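Local atomic coordinates of MlnE (Bacillus amyloliquefaciens subsp. plantarum, PDB entry 5D2E), a protein that carries an NADP-binding B-type ketoreductase at its N-terminus, which probably reduces keto groups of the growing polyketide chain on the macrolactin assembly line. Residues P125-F131 against K170-L176; L155-F159 against F194-V198; I60-D66 against P83-S89. One frame throughout, in Å; residues are numbered along the deposited sequence.

How the interactions relate
All three contacts belong to the non-catalytic, Rossmann-like half of the ketoreductase. Interactions 1 and 3 are neighbouring parallel strand pairs of one sheet, with centres about 11 Å apart; strands 60-64 and 127-133 join them through probable hydrogen bonds Ile129 N to Leu61 O and Phe63 N to Ile129 O, each 2.8 Å. Interaction 2 lies against the sheet, its centre also about 11 Å from that of interaction 1: His130 CD2 meets Leu155 CD2 at 3.6 Å. Met158 SD reaches Phe63 CE2 of interaction 3 at 3.6 Å. Interaction 2 comes nearest to the cofactor site, with the side chains of Phe194 and NADP-binding Tyr421 about 9 Å apart.

Interaction 1 (P125-F131 against K170-L176); sequences PRHIIHF and KAEILYL
Ile129 and Leu174 lie side by side at the apolar centre of two parallel strands, Ile129 CD1 resting 3.8 Å from Leu174 CB. With chi1 at -52°, Ile129 turns its CG1 branch to this level partner and leaves CG2 for Leu176 CD1, 3.7 Å away. On the other face, Ile128 CG1 runs alongside Ile173 CG1 at 4.1 Å. Phe131 crosses Leu176 at about a right angle, its CD1 3.7 Å from Leu176 CB. The backbones between these faces are stitched regularly: Ile128 N and His130 N give to Glu172 O and Leu174 O, while Glu172, Leu174 and Leu176 return bonds to Arg126 O, Ile128 O and His130 O. A water joins His130 ND1 to Leu176 O; Ser154 OG holds NE2 of the same ring. At the polar edge Arg126 NE donates to the anti lone pair of Glu172 OE2 at 2.7 Å, guanidinium and carboxylate nearly coplanar (21°). Lys170 CB sits over one guanidinium face, toward its rim, and Arg126 NH1 forms a second salt bridge with Glu58. Strands 60-64 and 205-214 flank the pair, and helix 141-164 packs over His130, Ile173 and Tyr175.

Interaction 2 (L155-F159 against F194-V198); sequences LFQMF and FLKTV
Two neighbouring helices of the Rossmann-like structural half, 141-164 and 186-201, meet here above their shared strands; the segments 155-159 and 194-198 run nearly parallel, 15° apart, with axes 12.1 Å from each other. At that separation the backbones stay apart, and large apolar side chains fill the gap. Phe159 is the hub. Val198 CG1 sits almost on the normal of its ring, 3.8 Å from the centroid of Phe159 and 9° off that normal, a CH-pi contact. The opposite face of Phe159 is covered by Met158 CE, 3.6 Å above the plane and over its centre, so that the ring is clamped between two methyl groups. Leu195 CD2 approaches the ring edge instead, 3.8 Å from Phe159 CE2. Phe194 reaches across from its helix with CG anti to the backbone N (chi1 180°) and slides past Phe159 in the opposite direction; Phe159 CD2 meets the edge of the Phe194 ring, 4.0 Å from CE2. The same Phe194 CE2 touches Leu155 CB at 4.0 Å, and Phe194 CZ lies 4.1 Å from Phe156 CA, bringing the ring's far end to the opposing helix backbone. Leu155 CD1 and Leu195 CD2 complete the row at 4.2 Å. The cluster is buried and wholly apolar, held by van der Waals and CH-pi contacts. Below it, Tyr175 receives both Leu155 and Leu195, while Cys207 receives Phe159, Leu195 and Val198. Phe194 also touches Ile369 and Ser419, and Lys196 NZ bonds Val412 O, so helix 186-201 also contacts the catalytic half. Adjacent, nearly parallel helices laid over consecutive parallel strands are typical of the alpha/beta Rossmann fold, here in the structural subdomain of a polyketide synthase ketoreductase.

Interaction 3 (I60-D66 against P83-S89); sequences ILFFCED and PFIYVTS
Phe62 and Tyr86 point the same way from adjacent parallel strands, their planes 22° apart but slid so that the rings barely overlap; Phe62 CD1 lies 3.7 Å from Tyr86 CE2. Phe84 completes the aromatic cluster, its CE1 3.9 Å from Phe62 CB. On the other face Leu61 CD1 fits against both Ile85 CG2, at 3.6 Å, and Val87 CG2. Between these layers the polar backbone is satisfied in a steady ladder: Ile60 N gives to Pro83 O, Phe62 N to Ile85 O and Cys64 N to Val87 O, while Ile60 O and Phe62 O accept from Ile85 N and Val87 N. Leu61 and Phe63 turn their peptide groups the other way, to His127, Ile129 and Phe131 of strand 127-133. The ladder changes past Cys64. Its carbonyl receives a CA-H contact from Thr88 CA at 3.2 Å, and Ser89 N turns to Glu65 O at 3.3 Å, standing 52° out of the carbonyl plane. A water donates to Glu65 O and to Ser89 O, bridging the two segments here. Tyr86 OH spans the loop beyond: it donates to Asp66 O at 2.7 Å, in the carbonyl plane on a lone pair, and is also bonded to Met69 N. Thus one phenol oxygen ties the turn leading into helix 70-76 to strand 84-89. Asp66 OD1 has Ser68 OG as partner. With that helix covering Phe62 and Phe84, the arrangement is a beta-alpha-beta unit, the repeating element of the Rossmann-like fold.

Interaction 1 (P125-F131 against K170-L176)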
loop_
_atom_site.group_PDB
_atom_site.type_symbol
_atom_site.label_atom_id
_atom_site.label_comp_id
_atom_site.label_asym_id
_atom_site.label_seq_id
_atom_site.Cartn_x
_atom_site.Cartn_y
_atom_site.Cartn_z
ATOM N N PRO A 125 19.583 12.738 -18.543
ATOM C CA PRO A 125 19.879 11.717 -17.512
ATOM C C PRO A 125 19.309 10.393 -17.904
ATOM O O PRO A 125 18.227 10.348 -18.518
ATOM C CB PRO A 125 19.166 12.246 -16.273
ATOM C CG PRO A 125 18.884 13.683 -16.520
ATOM C CD PRO A 125 18.794 13.848 -18.021
ATOM N N ARG A 126 20.004 9.333 -17.544
ATOM C CA ARG A 126 19.480 8.019 -17.612
ATOM C C ARG A 126 19.274 7.407 -16.205
ATOM O O ARG A 126 18.240 6.846 -15.904
ATOM C CB ARG A 126 20.408 7.126 -18.366
ATOM C CG ARG A 126 19.617 6.122 -19.220
ATOM C CD ARG A 126 20.119 4.774 -18.974
ATOM N NE ARG A 126 19.260 3.742 -19.548
ATOM C CZ ARG A 126 19.402 3.269 -20.770
ATOM N NH1 ARG A 126 20.297 3.804 -21.587
ATOM N NH2 ARG A 126 18.630 2.281 -21.191
ATOM N N HIS A 127 20.230 7.598 -15.316
ATOM C CA HIS A 127 20.116 7.078 -13.963
ATOM C C HIS A 127 19.667 8.122 -13.006
ATOM O O HIS A 127 20.337 9.102 -12.837
ATOM C CB HIS A 127 21.445 6.504 -13.543
ATOM C CG HIS A 127 22.066 5.710 -14.637
ATOM N ND1 HIS A 127 21.820 4.366 -14.800
ATOM C CD2 HIS A 127 22.762 6.107 -15.732
ATOM C CE1 HIS A 127 22.393 3.946 -15.904
ATOM N NE2 HIS A 127 22.977 4.982 -16.487
ATOM N N ILE A 128 18.522 7.889 -12.354
ATOM C CA ILE A 128 17.926 8.826 -11.465
ATOM C C ILE A 128 17.920 8.195 -10.097
ATOM O O ILE A 128 17.517 7.037 -9.986
ATOM C CB ILE A 128 16.440 9.103 -11.809
ATOM C CG1 ILE A 128 16.197 9.376 -13.290
ATOM C CG2 ILE A 128 15.910 10.182 -10.936
ATOM C CD1 ILE A 128 17.081 10.371 -13.919
ATOM N N ILE A 129 18.388 8.955 -9.094
ATOM C CA ILE A 129 18.403 8.564 -7.707
ATOM C C ILE A 129 17.468 9.540 -6.970
ATOM O O ILE A 129 17.639 10.730 -6.969
ATOM C CB ILE A 129 19.768 8.548 -7.025
ATOM C CG1 ILE A 129 20.799 7.718 -7.827
ATOM C CG2 ILE A 129 19.625 8.150 -5.548
ATOM C CD1 ILE A 129 20.489 6.295 -7.949
ATOM N N HIS A 130 16.424 8.978 -6.342
ATOM C CA HIS A 130 15.533 9.782 -5.547
ATOM C C HIS A 130 15.743 9.402 -4.102
ATOM O O HIS A 130 15.376 8.292 -3.652
ATOM C CB HIS A 130 14.107 9.517 -5.969
ATOM C CG HIS A 130 13.120 10.443 -5.346
ATOM N ND1 HIS A 130 12.593 10.227 -4.091
ATOM C CD2 HIS A 130 12.504 11.556 -5.824
ATOM C CE1 HIS A 130 11.759 11.204 -3.781
ATOM N NE2 HIS A 130 11.653 12.005 -4.832
ATOM N N PHE A 131 16.352 10.305 -3.340
ATOM C CA PHE A 131 16.619 10.037 -1.945
ATOM C C PHE A 131 16.257 11.214 -1.037
ATOM O O PHE A 131 17.134 11.884 -0.474
ATOM C CB PHE A 131 18.120 9.696 -1.779
ATOM C CG PHE A 131 18.537 9.280 -0.346
ATOM C CD1 PHE A 131 17.673 8.678 0.519
ATOM C CD2 PHE A 131 19.825 9.475 0.075
ATOM C CE1 PHE A 131 18.089 8.259 1.798
ATOM C CE2 PHE A 131 20.242 9.079 1.336
ATOM C CZ PHE A 131 19.378 8.443 2.183
ATOM N N LYS A 170 14.514 6.876 -21.915
ATOM C CA LYS A 170 14.617 5.737 -21.028
ATOM C C LYS A 170 15.211 6.231 -19.736
ATOM O O LYS A 170 16.081 7.103 -19.727
ATOM C CB LYS A 170 15.555 4.701 -21.587
ATOM C CG LYS A 170 14.949 3.783 -22.623
ATOM C CD LYS A 170 15.810 2.523 -22.798
ATOM C CE LYS A 170 14.983 1.395 -23.392
ATOM N NZ LYS A 170 14.480 1.790 -24.734
ATOM N N ALA A 171 14.767 5.670 -18.629
ATOM C CA ALA A 171 15.355 6.062 -17.324
ATOM C C ALA A 171 15.305 4.865 -16.432
ATOM O O ALA A 171 14.359 4.030 -16.511
ATOM C CB ALA A 171 14.593 7.195 -16.701
ATOM N N GLU A 172 16.328 4.765 -15.582
ATOM C CA GLU A 172 16.313 3.812 -14.477
ATOM C C GLU A 172 16.233 4.632 -13.226
ATOM O O GLU A 172 17.157 5.410 -12.935
ATOM C CB GLU A 172 17.576 2.944 -14.445
ATOM C CG GLU A 172 18.276 2.710 -15.807
ATOM C CD GLU A 172 17.496 1.889 -16.824
ATOM O OE1 GLU A 172 16.728 1.010 -16.407
ATOM O OE2 GLU A 172 17.665 2.114 -18.051
ATOM N N ILE A 173 15.159 4.458 -12.479
ATOM C CA ILE A 173 14.868 5.298 -11.316
ATOM C C ILE A 173 15.058 4.448 -10.047
ATOM O O ILE A 173 14.446 3.384 -9.948
ATOM C CB ILE A 173 13.451 5.817 -11.333
ATOM C CG1 ILE A 173 13.194 6.707 -12.572
ATOM C CG2 ILE A 173 13.179 6.574 -10.023
ATOM C CD1 ILE A 173 12.550 5.972 -13.747
ATOM N N LEU A 174 15.887 4.895 -9.113
ATOM C CA LEU A 174 16.128 4.199 -7.886
ATOM C C LEU A 174 15.663 5.090 -6.806
ATOM O O LEU A 174 16.209 6.180 -6.599
ATOM C CB LEU A 174 17.622 3.795 -7.713
ATOM C CG LEU A 174 17.968 3.144 -6.360
ATOM C CD1 LEU A 174 17.229 1.819 -6.112
ATOM C CD2 LEU A 174 19.482 2.923 -6.295
ATOM N N TYR A 175 14.609 4.647 -6.113
ATOM C CA TYR A 175 14.010 5.313 -5.007
ATOM C C TYR A 175 14.548 4.681 -3.731
ATOM O O TYR A 175 14.468 3.489 -3.569
ATOM C CB TYR A 175 12.504 5.173 -5.099
ATOM C CG TYR A 175 11.779 5.419 -3.823
ATOM C CD1 TYR A 175 11.605 6.695 -3.303
ATOM C CD2 TYR A 175 11.292 4.337 -3.079
ATOM C CE1 TYR A 175 10.977 6.870 -2.063
ATOM C CE2 TYR A 175 10.664 4.524 -1.855
ATOM C CZ TYR A 175 10.505 5.770 -1.361
ATOM O OH TYR A 175 9.811 5.852 -0.150
ATOM N N LEU A 176 15.078 5.522 -2.824
ATOM C CA LEU A 176 15.657 5.136 -1.550
ATOM C C LEU A 176 14.951 5.784 -0.392
ATOM O O LEU A 176 14.562 6.924 -0.460
ATOM C CB LEU A 176 17.135 5.560 -1.448
ATOM C CG LEU A 176 18.006 5.281 -2.664
ATOM C CD1 LEU A 176 19.413 5.868 -2.586
ATOM C CD2 LEU A 176 18.064 3.798 -2.847
HETATM O O HOH W 1 17.497 8.986 -20.895
HETATM O O HOH W 2 13.303 9.188 -1.506
#

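Interaction 2 (L155-F159 against F194-V198)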
loop_
_atom_site.group_PDB
_atom_site.type_symbol
_atom_site.label_atom_id
_atom_site.label_comp_id
_atom_site.label_asym_id
_atom_site.label_seq_id
_atom_site.Cartn_x
_atom_site.Cartn_y
_atom_site.Cartn_z
ATOM N N LEU A 155 7.574 12.206 -6.178
ATOM C CA LEU A 155 7.694 11.276 -7.311
ATOM C C LEU A 155 6.636 11.513 -8.370
ATOM O O LEU A 155 6.927 11.389 -9.542
ATOM C CB LEU A 155 7.660 9.812 -6.834
ATOM C CG LEU A 155 8.940 9.243 -6.176
ATOM C CD1 LEU A 155 8.583 7.939 -5.521
ATOM C CD2 LEU A 155 10.155 9.103 -7.117
ATOM N N PHE A 156 5.422 11.809 -7.944
ATOM C CA PHE A 156 4.376 12.134 -8.899
ATOM C C PHE A 156 4.778 13.375 -9.709
ATOM O O PHE A 156 4.722 13.315 -10.950
ATOM C CB PHE A 156 3.091 12.377 -8.177
ATOM C CG PHE A 156 2.112 13.174 -8.956
ATOM C CD1 PHE A 156 1.496 12.625 -10.066
ATOM C CD2 PHE A 156 1.816 14.446 -8.572
ATOM C CE1 PHE A 156 0.596 13.371 -10.804
ATOM C CE2 PHE A 156 0.929 15.186 -9.299
ATOM C CZ PHE A 156 0.301 14.640 -10.399
ATOM N N GLN A 157 5.220 14.448 -9.029
ATOM C CA GLN A 157 5.662 15.645 -9.739
ATOM C C GLN A 157 6.816 15.306 -10.718
ATOM O O GLN A 157 6.851 15.781 -11.885
ATOM C CB GLN A 157 6.045 16.793 -8.829
ATOM C CG GLN A 157 4.978 17.328 -7.867
ATOM C CD GLN A 157 3.728 17.899 -8.525
ATOM O OE1 GLN A 157 2.697 18.221 -7.868
ATOM N NE2 GLN A 157 3.832 18.104 -9.813
ATOM N N MET A 158 7.758 14.486 -10.254
ATOM C CA MET A 158 8.926 14.176 -11.029
ATOM C C MET A 158 8.551 13.390 -12.268
ATOM O O MET A 158 8.939 13.747 -13.364
ATOM C CB MET A 158 9.924 13.396 -10.184
ATOM C CG MET A 158 11.174 13.002 -10.970
ATOM S SD MET A 158 12.133 11.691 -10.151
ATOM C CE MET A 158 11.129 10.272 -10.653
ATOM N N PHE A 159 7.730 12.343 -12.124
ATOM C CA PHE A 159 7.389 11.539 -13.294
ATOM C C PHE A 159 6.493 12.314 -14.252
ATOM O O PHE A 159 6.688 12.259 -15.449
ATOM C CB PHE A 159 6.680 10.266 -12.906
ATOM C CG PHE A 159 7.561 9.242 -12.328
ATOM C CD1 PHE A 159 8.582 8.700 -13.085
ATOM C CD2 PHE A 159 7.324 8.729 -11.060
ATOM C CE1 PHE A 159 9.403 7.719 -12.581
ATOM C CE2 PHE A 159 8.144 7.740 -10.552
ATOM C CZ PHE A 159 9.178 7.241 -11.298
ATOM N N PHE A 194 3.339 2.181 -6.041
ATOM C CA PHE A 194 3.274 3.295 -7.003
ATOM C C PHE A 194 4.264 3.065 -8.152
ATOM O O PHE A 194 3.905 3.190 -9.324
ATOM C CB PHE A 194 3.572 4.603 -6.231
ATOM C CG PHE A 194 3.555 5.828 -7.044
ATOM C CD1 PHE A 194 2.347 6.488 -7.285
ATOM C CD2 PHE A 194 4.732 6.351 -7.541
ATOM C CE1 PHE A 194 2.314 7.614 -8.073
ATOM C CE2 PHE A 194 4.717 7.488 -8.318
ATOM C CZ PHE A 194 3.493 8.109 -8.581
ATOM N N LEU A 195 5.514 2.768 -7.834
ATOM C CA LEU A 195 6.539 2.626 -8.873
ATOM C C LEU A 195 6.259 1.481 -9.835
ATOM O O LEU A 195 6.547 1.569 -11.055
ATOM C CB LEU A 195 7.932 2.402 -8.239
ATOM C CG LEU A 195 8.457 3.556 -7.373
ATOM C CD1 LEU A 195 9.684 3.162 -6.587
ATOM C CD2 LEU A 195 8.764 4.750 -8.268
ATOM N N LYS A 196 5.755 0.388 -9.318
ATOM C CA LYS A 196 5.407 -0.754 -10.174
ATOM C C LYS A 196 4.363 -0.301 -11.168
ATOM O O LYS A 196 4.376 -0.718 -12.306
ATOM C CB LYS A 196 4.777 -1.885 -9.371
ATOM C CG LYS A 196 5.761 -2.740 -8.632
ATOM C CD LYS A 196 4.942 -3.805 -7.897
ATOM C CE LYS A 196 5.779 -5.007 -7.611
ATOM N NZ LYS A 196 5.159 -5.608 -6.412
ATOM N N THR A 197 3.458 0.566 -10.740
ATOM C CA THR A 197 2.420 1.006 -11.718
ATOM C C THR A 197 2.938 2.071 -12.687
ATOM O O THR A 197 2.605 2.031 -13.857
ATOM C CB THR A 197 0.955 1.114 -11.181
ATOM O OG1 THR A 197 0.078 2.083 -11.905
ATOM C CG2 THR A 197 0.837 1.071 -9.737
ATOM N N VAL A 198 3.843 2.953 -12.235
ATOM C CA VAL A 198 4.540 3.861 -13.200
ATOM C C VAL A 198 5.191 3.022 -14.302
ATOM O O VAL A 198 5.093 3.337 -15.512
ATOM C CB VAL A 198 5.596 4.722 -12.483
ATOM C CG1 VAL A 198 6.550 5.389 -13.458
ATOM C CG2 VAL A 198 4.897 5.713 -11.571
#

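Interaction 3 (I60-D66 against P83-S89)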
loop_
_atom_site.group_PDB
_atom_site.type_symbol
_atom_site.label_atom_id
_atom_site.label_comp_id
_atom_site.label_asym_id
_atom_site.label_seq_id
_atom_site.Cartn_x
_atom_site.Cartn_y
_atom_site.Cartn_z
ATOM N N ILE A 60 23.831 11.086 -14.555
ATOM C CA ILE A 60 23.165 10.651 -13.341
ATOM C C ILE A 60 22.510 11.881 -12.668
ATOM O O ILE A 60 23.160 12.958 -12.547
ATOM C CB ILE A 60 24.206 10.086 -12.391
ATOM C CG1 ILE A 60 24.878 8.889 -13.022
ATOM C CG2 ILE A 60 23.582 9.781 -11.012
ATOM C CD1 ILE A 60 26.171 8.519 -12.284
ATOM N N LEU A 61 21.261 11.753 -12.236
ATOM C CA LEU A 61 20.523 12.828 -11.604
ATOM C C LEU A 61 20.146 12.337 -10.208
ATOM O O LEU A 61 19.505 11.311 -10.078
ATOM C CB LEU A 61 19.270 13.140 -12.422
ATOM C CG LEU A 61 18.308 14.116 -11.800
ATOM C CD1 LEU A 61 18.946 15.477 -11.585
ATOM C CD2 LEU A 61 17.104 14.261 -12.741
ATOM N N PHE A 62 20.522 13.086 -9.174
ATOM C CA PHE A 62 20.384 12.682 -7.794
ATOM C C PHE A 62 19.649 13.734 -7.076
ATOM O O PHE A 62 20.107 14.889 -7.045
ATOM C CB PHE A 62 21.838 12.569 -7.215
ATOM C CG PHE A 62 21.974 11.758 -5.936
ATOM C CD1 PHE A 62 21.391 12.180 -4.765
ATOM C CD2 PHE A 62 22.688 10.583 -5.921
ATOM C CE1 PHE A 62 21.497 11.467 -3.586
ATOM C CE2 PHE A 62 22.811 9.829 -4.723
ATOM C CZ PHE A 62 22.199 10.288 -3.566
ATOM N N PHE A 63 18.536 13.358 -6.432
ATOM C CA PHE A 63 17.712 14.242 -5.645
ATOM C C PHE A 63 17.968 13.891 -4.183
ATOM O O PHE A 63 17.861 12.713 -3.803
ATOM C CB PHE A 63 16.223 13.995 -5.929
ATOM C CG PHE A 63 15.747 14.377 -7.321
ATOM C CD1 PHE A 63 15.533 15.681 -7.656
ATOM C CD2 PHE A 63 15.482 13.403 -8.276
ATOM C CE1 PHE A 63 15.082 16.035 -8.895
ATOM C CE2 PHE A 63 15.045 13.744 -9.554
ATOM C CZ PHE A 63 14.820 15.084 -9.845
ATOM N N CYS A 64 18.245 14.903 -3.353
ATOM C CA CYS A 64 18.562 14.680 -1.933
ATOM C C CYS A 64 18.080 15.891 -1.210
ATOM O O CYS A 64 18.050 16.979 -1.764
ATOM C CB CYS A 64 20.092 14.479 -1.743
ATOM S SG CYS A 64 20.548 13.824 -0.079
ATOM N N GLU A 65 17.735 15.744 0.044
ATOM C CA GLU A 65 17.199 16.874 0.781
ATOM C C GLU A 65 18.298 17.934 1.015
ATOM O O GLU A 65 18.026 19.132 0.976
ATOM C CB GLU A 65 16.535 16.398 2.093
ATOM C CG GLU A 65 15.519 17.353 2.698
ATOM C CD GLU A 65 14.280 17.641 1.819
ATOM O OE1 GLU A 65 13.460 16.745 1.404
ATOM O OE2 GLU A 65 14.101 18.842 1.591
ATOM N N ASP A 66 19.532 17.492 1.131
ATOM C CA ASP A 66 20.619 18.382 1.486
ATOM C C ASP A 66 21.858 17.877 0.865
ATOM O O ASP A 66 21.859 16.886 0.071
ATOM C CB ASP A 66 20.734 18.470 3.043
ATOM C CG ASP A 66 21.044 17.133 3.697
ATOM O OD1 ASP A 66 21.568 16.179 3.070
ATOM O OD2 ASP A 66 20.706 17.019 4.882
ATOM N N PRO A 83 28.159 13.526 -16.802
ATOM C CA PRO A 83 27.822 14.448 -15.718
ATOM C C PRO A 83 27.112 13.814 -14.518
ATOM O O PRO A 83 26.299 12.918 -14.699
ATOM C CB PRO A 83 26.883 15.438 -16.360
ATOM C CG PRO A 83 27.059 15.293 -17.838
ATOM C CD PRO A 83 27.685 13.980 -18.125
ATOM N N PHE A 84 27.364 14.371 -13.334
ATOM C CA PHE A 84 26.591 14.065 -12.134
ATOM C C PHE A 84 25.832 15.301 -11.712
ATOM O O PHE A 84 26.410 16.376 -11.473
ATOM C CB PHE A 84 27.547 13.545 -11.066
ATOM C CG PHE A 84 26.908 13.246 -9.750
ATOM C CD1 PHE A 84 26.080 12.149 -9.599
ATOM C CD2 PHE A 84 27.126 14.068 -8.654
ATOM C CE1 PHE A 84 25.509 11.878 -8.381
ATOM C CE2 PHE A 84 26.581 13.763 -7.427
ATOM C CZ PHE A 84 25.768 12.679 -7.294
ATOM N N ILE A 85 24.498 15.214 -11.730
ATOM C CA ILE A 85 23.654 16.349 -11.383
ATOM C C ILE A 85 23.084 16.138 -9.981
ATOM O O ILE A 85 22.447 15.095 -9.703
ATOM C CB ILE A 85 22.500 16.474 -12.398
ATOM C CG1 ILE A 85 23.052 16.467 -13.848
ATOM C CG2 ILE A 85 21.671 17.701 -12.092
ATOM C CD1 ILE A 85 24.011 17.614 -14.221
ATOM N N TYR A 86 23.267 17.091 -9.107
ATOM C CA TYR A 86 22.873 16.926 -7.691
ATOM C C TYR A 86 21.969 18.029 -7.267
ATOM O O TYR A 86 22.294 19.224 -7.293
ATOM C CB TYR A 86 24.098 16.824 -6.807
ATOM C CG TYR A 86 23.870 16.407 -5.399
ATOM C CD1 TYR A 86 23.590 17.333 -4.429
ATOM C CD2 TYR A 86 24.021 15.085 -4.999
ATOM C CE1 TYR A 86 23.416 16.933 -3.103
ATOM C CE2 TYR A 86 23.875 14.693 -3.681
ATOM C CZ TYR A 86 23.534 15.606 -2.742
ATOM O OH TYR A 86 23.397 15.277 -1.390
ATOM N N VAL A 87 20.747 17.653 -6.944
ATOM C CA VAL A 87 19.697 18.588 -6.649
ATOM C C VAL A 87 19.251 18.492 -5.207
ATOM O O VAL A 87 18.858 17.423 -4.734
ATOM C CB VAL A 87 18.473 18.301 -7.541
ATOM C CG1 VAL A 87 17.416 19.415 -7.392
ATOM C CG2 VAL A 87 18.900 18.082 -8.984
ATOM N N THR A 88 19.231 19.628 -4.541
ATOM C CA THR A 88 18.805 19.707 -3.177
ATOM C C THR A 88 17.624 20.596 -2.987
ATOM O O THR A 88 17.178 21.305 -3.866
ATOM C CB THR A 88 19.961 20.233 -2.263
ATOM O OG1 THR A 88 20.298 21.555 -2.655
ATOM C CG2 THR A 88 21.140 19.412 -2.354
ATOM N N SER A 89 17.073 20.536 -1.797
ATOM C CA SER A 89 15.949 21.333 -1.420
ATOM C C SER A 89 16.262 22.816 -1.199
ATOM O O SER A 89 17.249 23.155 -0.555
ATOM C CB SER A 89 15.380 20.769 -0.119
ATOM O OG SER A 89 14.227 21.464 0.160
HETATM O O HOH W 3 19.042 21.652 1.081
#